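Local coordinates for protein chromosome-partitioning ATPase Soj (Thermus thermophilus, PDB 1WCV) that hydrolyses ATP and binds DNA cooperatively in an ATP-dependent manner, forming nucleoprotein filaments, and probably takes part in chromosome partitioning, at residues V6-K20 and A133-Y146. Residues are numbered along the deposited sequence; the frame is centred on the assembly and turned at random.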
loop_
_atom_site.group_PDB
_atom_site.type_symbol
_atom_site.label_atom_id
_atom_site.label_comp_id
_atom_site.label_asym_id
_atom_site.label_seq_id
_atom_site.Cartn_x
_atom_site.Cartn_y
_atom_site.Cartn_z
ATOM N N VAL A 6 -4.858 -21.262 0.236
ATOM C CA VAL A 6 -4.205 -20.861 1.478
ATOM C C VAL A 6 -5.247 -20.605 2.557
ATOM O O VAL A 6 -6.072 -19.702 2.440
ATOM C CB VAL A 6 -3.351 -19.584 1.280
ATOM C CG1 VAL A 6 -2.735 -19.152 2.603
ATOM C CG2 VAL A 6 -2.251 -19.850 0.256
ATOM N N ARG A 7 -5.208 -21.414 3.608
ATOM C CA ARG A 7 -6.144 -21.282 4.715
ATOM C C ARG A 7 -5.358 -21.012 5.998
ATOM O O ARG A 7 -5.767 -20.211 6.843
ATOM C CB ARG A 7 -6.964 -22.570 4.850
ATOM C CG ARG A 7 -8.287 -22.412 5.581
ATOM C CD ARG A 7 -9.124 -23.681 5.465
ATOM N NE ARG A 7 -8.449 -24.816 6.079
ATOM C CZ ARG A 7 -8.359 -25.011 7.390
ATOM N NH1 ARG A 7 -7.715 -26.070 7.856
ATOM N NH2 ARG A 7 -8.933 -24.164 8.232
ATOM N N ARG A 8 -4.216 -21.681 6.132
ATOM C CA ARG A 8 -3.356 -21.515 7.299
ATOM C C ARG A 8 -2.193 -20.597 6.958
ATOM O O ARG A 8 -1.457 -20.840 6.000
ATOM C CB ARG A 8 -2.815 -22.864 7.764
ATOM C CG ARG A 8 -3.887 -23.789 8.298
ATOM C CD ARG A 8 -3.319 -25.159 8.570
ATOM N NE ARG A 8 -4.331 -26.086 9.059
ATOM C CZ ARG A 8 -4.135 -27.393 9.181
ATOM N NH1 ARG A 8 -5.106 -28.173 9.635
ATOM N NH2 ARG A 8 -2.967 -27.919 8.840
ATOM N N ILE A 9 -2.040 -19.546 7.754
ATOM C CA ILE A 9 -0.984 -18.573 7.544
ATOM C C ILE A 9 -0.098 -18.466 8.777
ATOM O O ILE A 9 -0.568 -18.188 9.883
ATOM C CB ILE A 9 -1.591 -17.179 7.232
ATOM C CG1 ILE A 9 -2.464 -17.268 5.976
ATOM C CG2 ILE A 9 -0.489 -16.153 7.043
ATOM C CD1 ILE A 9 -3.299 -16.018 5.710
ATOM N N ALA A 10 1.194 -18.697 8.582
ATOM C CA ALA A 10 2.137 -18.605 9.675
ATOM C C ALA A 10 2.749 -17.212 9.652
ATOM O O ALA A 10 3.053 -16.684 8.583
ATOM C CB ALA A 10 3.242 -19.655 9.514
ATOM N N LEU A 11 2.883 -16.618 10.833
ATOM C CA LEU A 11 3.516 -15.313 10.985
ATOM C C LEU A 11 4.875 -15.691 11.562
ATOM O O LEU A 11 4.950 -16.209 12.681
ATOM C CB LEU A 11 2.754 -14.439 11.984
ATOM C CG LEU A 11 1.364 -13.888 11.626
ATOM C CD1 LEU A 11 1.461 -13.000 10.411
ATOM C CD2 LEU A 11 0.391 -15.030 11.390
ATOM N N ALA A 12 5.943 -15.463 10.802
ATOM C CA ALA A 12 7.271 -15.835 11.275
ATOM C C ALA A 12 8.385 -14.968 10.722
ATOM O O ALA A 12 8.308 -14.471 9.605
ATOM C CB ALA A 12 7.549 -17.288 10.919
ATOM N N ASN A 13 9.415 -14.771 11.536
ATOM C CA ASN A 13 10.597 -14.041 11.108
ATOM C C ASN A 13 11.748 -14.642 11.895
ATOM O O ASN A 13 11.543 -15.492 12.759
ATOM C CB ASN A 13 10.479 -12.528 11.349
ATOM C CG ASN A 13 10.198 -12.188 12.785
ATOM O OD1 ASN A 13 10.480 -12.973 13.683
ATOM N ND2 ASN A 13 9.649 -11.008 13.012
ATOM N N GLN A 14 12.959 -14.202 11.598
ATOM C CA GLN A 14 14.137 -14.741 12.257
ATOM C C GLN A 14 14.309 -14.313 13.714
ATOM O O GLN A 14 14.536 -15.153 14.591
ATOM C CB GLN A 14 15.369 -14.340 11.450
ATOM C CG GLN A 14 16.541 -15.274 11.561
ATOM C CD GLN A 14 17.696 -14.811 10.700
ATOM O OE1 GLN A 14 18.258 -13.746 10.932
ATOM N NE2 GLN A 14 18.046 -15.599 9.699
ATOM N N LYS A 15 14.179 -13.016 13.981
ATOM C CA LYS A 15 14.382 -12.502 15.333
ATOM C C LYS A 15 13.140 -12.176 16.159
ATOM O O LYS A 15 13.255 -11.699 17.290
ATOM C CB LYS A 15 15.279 -11.264 15.270
ATOM C CG LYS A 15 16.629 -11.530 14.617
ATOM C CD LYS A 15 17.510 -10.292 14.618
ATOM C CE LYS A 15 16.880 -9.162 13.829
ATOM N NZ LYS A 15 17.750 -7.954 13.832
ATOM N N GLY A 16 11.962 -12.438 15.611
ATOM C CA GLY A 16 10.742 -12.151 16.341
ATOM C C GLY A 16 10.535 -10.659 16.496
ATOM O O GLY A 16 10.815 -9.886 15.581
ATOM N N GLY A 17 10.041 -10.246 17.656
ATOM C CA GLY A 17 9.814 -8.834 17.884
ATOM C C GLY A 17 8.349 -8.499 18.077
ATOM O O GLY A 17 7.472 -9.324 17.824
ATOM N N VAL A 18 8.086 -7.277 18.523
ATOM C CA VAL A 18 6.723 -6.826 18.763
ATOM C C VAL A 18 5.909 -6.718 17.472
ATOM O O VAL A 18 4.709 -6.993 17.465
ATOM C CB VAL A 18 6.722 -5.457 19.475
ATOM C CG1 VAL A 18 7.596 -4.481 18.713
ATOM C CG2 VAL A 18 5.300 -4.918 19.578
ATOM N N GLY A 19 6.568 -6.323 16.387
ATOM C CA GLY A 19 5.877 -6.176 15.115
ATOM C C GLY A 19 5.202 -7.451 14.649
ATOM O O GLY A 19 4.107 -7.417 14.079
ATOM N N LYS A 20 5.849 -8.586 14.906
ATOM C CA LYS A 20 5.312 -9.874 14.488
ATOM C C LYS A 20 4.033 -10.224 15.231
ATOM O O LYS A 20 3.032 -10.599 14.627
ATOM C CB LYS A 20 6.348 -10.978 14.714
ATOM C CG LYS A 20 5.850 -12.370 14.334
ATOM C CD LYS A 20 6.890 -13.435 14.662
ATOM C CE LYS A 20 7.110 -13.545 16.167
ATOM N NZ LYS A 20 5.920 -14.130 16.836
ATOM N N ALA A 133 2.826 -26.859 8.923
ATOM C CA ALA A 133 1.367 -26.922 8.892
ATOM C C ALA A 133 0.702 -25.833 8.051
ATOM O O ALA A 133 -0.444 -25.978 7.615
ATOM C CB ALA A 133 0.832 -26.865 10.311
ATOM N N ALA A 134 1.418 -24.744 7.816
ATOM C CA ALA A 134 0.868 -23.628 7.056
ATOM C C ALA A 134 0.961 -23.778 5.544
ATOM O O ALA A 134 1.716 -24.598 5.034
ATOM C CB ALA A 134 1.567 -22.338 7.476
ATOM N N GLU A 135 0.178 -22.977 4.826
ATOM C CA GLU A 135 0.231 -22.976 3.374
ATOM C C GLU A 135 0.842 -21.636 2.949
ATOM O O GLU A 135 1.509 -21.539 1.923
ATOM C CB GLU A 135 -1.164 -23.127 2.768
ATOM C CG GLU A 135 -1.818 -24.479 2.994
ATOM C CD GLU A 135 -2.842 -24.452 4.107
ATOM O OE1 GLU A 135 -3.687 -23.535 4.107
ATOM O OE2 GLU A 135 -2.809 -25.348 4.976
ATOM N N GLY A 136 0.617 -20.606 3.761
ATOM C CA GLY A 136 1.155 -19.290 3.448
ATOM C C GLY A 136 1.929 -18.727 4.621
ATOM O O GLY A 136 1.645 -19.054 5.771
ATOM N N VAL A 137 2.918 -17.885 4.336
ATOM C CA VAL A 137 3.717 -17.277 5.393
ATOM C C VAL A 137 3.793 -15.767 5.221
ATOM O O VAL A 137 3.986 -15.277 4.111
ATOM C CB VAL A 137 5.179 -17.797 5.387
ATOM C CG1 VAL A 137 5.954 -17.182 6.541
ATOM C CG2 VAL A 137 5.203 -19.318 5.476
ATOM N N VAL A 138 3.615 -15.041 6.321
ATOM C CA VAL A 138 3.740 -13.587 6.314
ATOM C C VAL A 138 4.951 -13.348 7.204
ATOM O O VAL A 138 4.981 -13.796 8.353
ATOM C CB VAL A 138 2.513 -12.880 6.917
ATOM C CG1 VAL A 138 2.826 -11.397 7.147
ATOM C CG2 VAL A 138 1.328 -13.006 5.971
ATOM N N VAL A 139 5.953 -12.667 6.657
ATOM C CA VAL A 139 7.198 -12.388 7.372
ATOM C C VAL A 139 7.215 -10.922 7.775
ATOM O O VAL A 139 7.481 -10.056 6.946
ATOM C CB VAL A 139 8.417 -12.669 6.466
ATOM C CG1 VAL A 139 9.722 -12.485 7.264
ATOM C CG2 VAL A 139 8.328 -14.086 5.894
ATOM N N PRO A 140 6.907 -10.627 9.050
ATOM C CA PRO A 140 6.892 -9.249 9.548
ATOM C C PRO A 140 8.302 -8.856 9.955
ATOM O O PRO A 140 8.923 -9.521 10.781
ATOM C CB PRO A 140 5.942 -9.315 10.751
ATOM C CG PRO A 140 5.188 -10.645 10.561
ATOM C CD PRO A 140 6.269 -11.524 10.025
ATOM N N VAL A 141 8.820 -7.794 9.356
ATOM C CA VAL A 141 10.165 -7.358 9.683
ATOM C C VAL A 141 10.145 -5.880 10.012
ATOM O O VAL A 141 9.208 -5.179 9.652
ATOM C CB VAL A 141 11.149 -7.585 8.504
ATOM C CG1 VAL A 141 11.100 -9.031 8.054
ATOM C CG2 VAL A 141 10.806 -6.663 7.346
ATOM N N GLN A 142 11.163 -5.419 10.727
ATOM C CA GLN A 142 11.252 -4.006 11.053
ATOM C C GLN A 142 12.060 -3.344 9.962
ATOM O O GLN A 142 12.878 -3.990 9.306
ATOM C CB GLN A 142 11.925 -3.792 12.406
ATOM C CG GLN A 142 11.076 -4.208 13.591
ATOM C CD GLN A 142 11.699 -3.788 14.910
ATOM O OE1 GLN A 142 11.934 -2.601 15.147
ATOM N NE2 GLN A 142 11.974 -4.760 15.775
ATOM N N ALA A 143 11.825 -2.054 9.760
ATOM C CA ALA A 143 12.529 -1.313 8.726
ATOM C C ALA A 143 13.956 -0.975 9.148
ATOM O O ALA A 143 14.303 0.193 9.334
ATOM C CB ALA A 143 11.758 -0.040 8.386
ATOM N N GLU A 144 14.777 -2.012 9.288
ATOM C CA GLU A 144 16.181 -1.869 9.675
ATOM C C GLU A 144 16.996 -2.632 8.644
ATOM O O GLU A 144 16.511 -3.610 8.076
ATOM C CB GLU A 144 16.419 -2.480 11.056
ATOM C CG GLU A 144 15.621 -1.852 12.181
ATOM C CD GLU A 144 15.784 -2.612 13.489
ATOM O OE1 GLU A 144 15.288 -2.128 14.528
ATOM O OE2 GLU A 144 16.406 -3.697 13.475
ATOM N N TYR A 145 18.231 -2.211 8.408
ATOM C CA TYR A 145 19.057 -2.881 7.410
ATOM C C TYR A 145 19.263 -4.382 7.617
ATOM O O TYR A 145 19.450 -5.117 6.645
ATOM C CB TYR A 145 20.420 -2.190 7.272
ATOM C CG TYR A 145 20.550 -1.442 5.966
ATOM C CD1 TYR A 145 19.964 -0.184 5.797
ATOM C CD2 TYR A 145 21.193 -2.022 4.870
ATOM C CE1 TYR A 145 20.011 0.476 4.566
ATOM C CE2 TYR A 145 21.245 -1.370 3.633
ATOM C CZ TYR A 145 20.650 -0.124 3.490
ATOM O OH TYR A 145 20.687 0.518 2.273
ATOM N N TYR A 146 19.221 -4.850 8.861
ATOM C CA TYR A 146 19.416 -6.277 9.081
ATOM C C TYR A 146 18.316 -7.097 8.422
ATOM O O TYR A 146 18.510 -8.273 8.116
ATOM C CB TYR A 146 19.460 -6.628 10.572
ATOM C CG TYR A 146 19.643 -8.116 10.768
ATOM C CD1 TYR A 146 18.539 -8.970 10.837
ATOM C CD2 TYR A 146 20.914 -8.689 10.730
ATOM C CE1 TYR A 146 18.697 -10.356 10.846
ATOM C CE2 TYR A 146 21.083 -10.071 10.738
ATOM C CZ TYR A 146 19.969 -10.898 10.790
ATOM O OH TYR A 146 20.125 -12.266 10.739
HETATM O O HOH W 1 -5.511 -26.226 5.601
#
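Strands 8-11 and 136-142 run parallel at 26°, bridged at I9–G136, A10–V137 and L11–V138, with a ladder in which A10 N donates to G136 O, V138 N to A10 O, and A12 N to V138 O. Where the strands start, E135 grips the backbone of 6-20: its OE1 accepts from R7 N at 2.7 Å, nearly along the C-O axis, and from R8 N at 2.8 Å, from above the carboxylate plane. A bend at chi2 (101°) turns the carboxylate back to these amides, and R8 O answers by accepting from both E135 N and G136 N. The other oxygen, OE2, reaches R7 NH1 through a water, weakly on the arginine side, while the firmer partner of R7 is D109. R8 lays its extended chain past A133 O, which meets the guanidinium edge-on in a weak bond from NH2.

On one face I9 CG2 touches V138 CG2 at 3.8 Å, and L11 CD1 rests on V138 CB; on the other, A10 and A134 meet through their methyls. Past the end of strand 8-11, N13 ND2 donates to P140 O at 2.8 Å, almost straight (171°) and in its own amide plane, while the P140 ring packs at K20 CA. K15 brings CE and NZ close to Y146 CD1.

Here the first strand and P-loop of a ParA-family ATPase pair with the neighbouring parallel strand 136-142. Two backbone amides held by one carboxylate oxygen, then N13 fastened to P140, imply that strand 8-11 is tied to its neighbour at its start and just past its end, which probably helps fix where the ATP-binding P-loop begins.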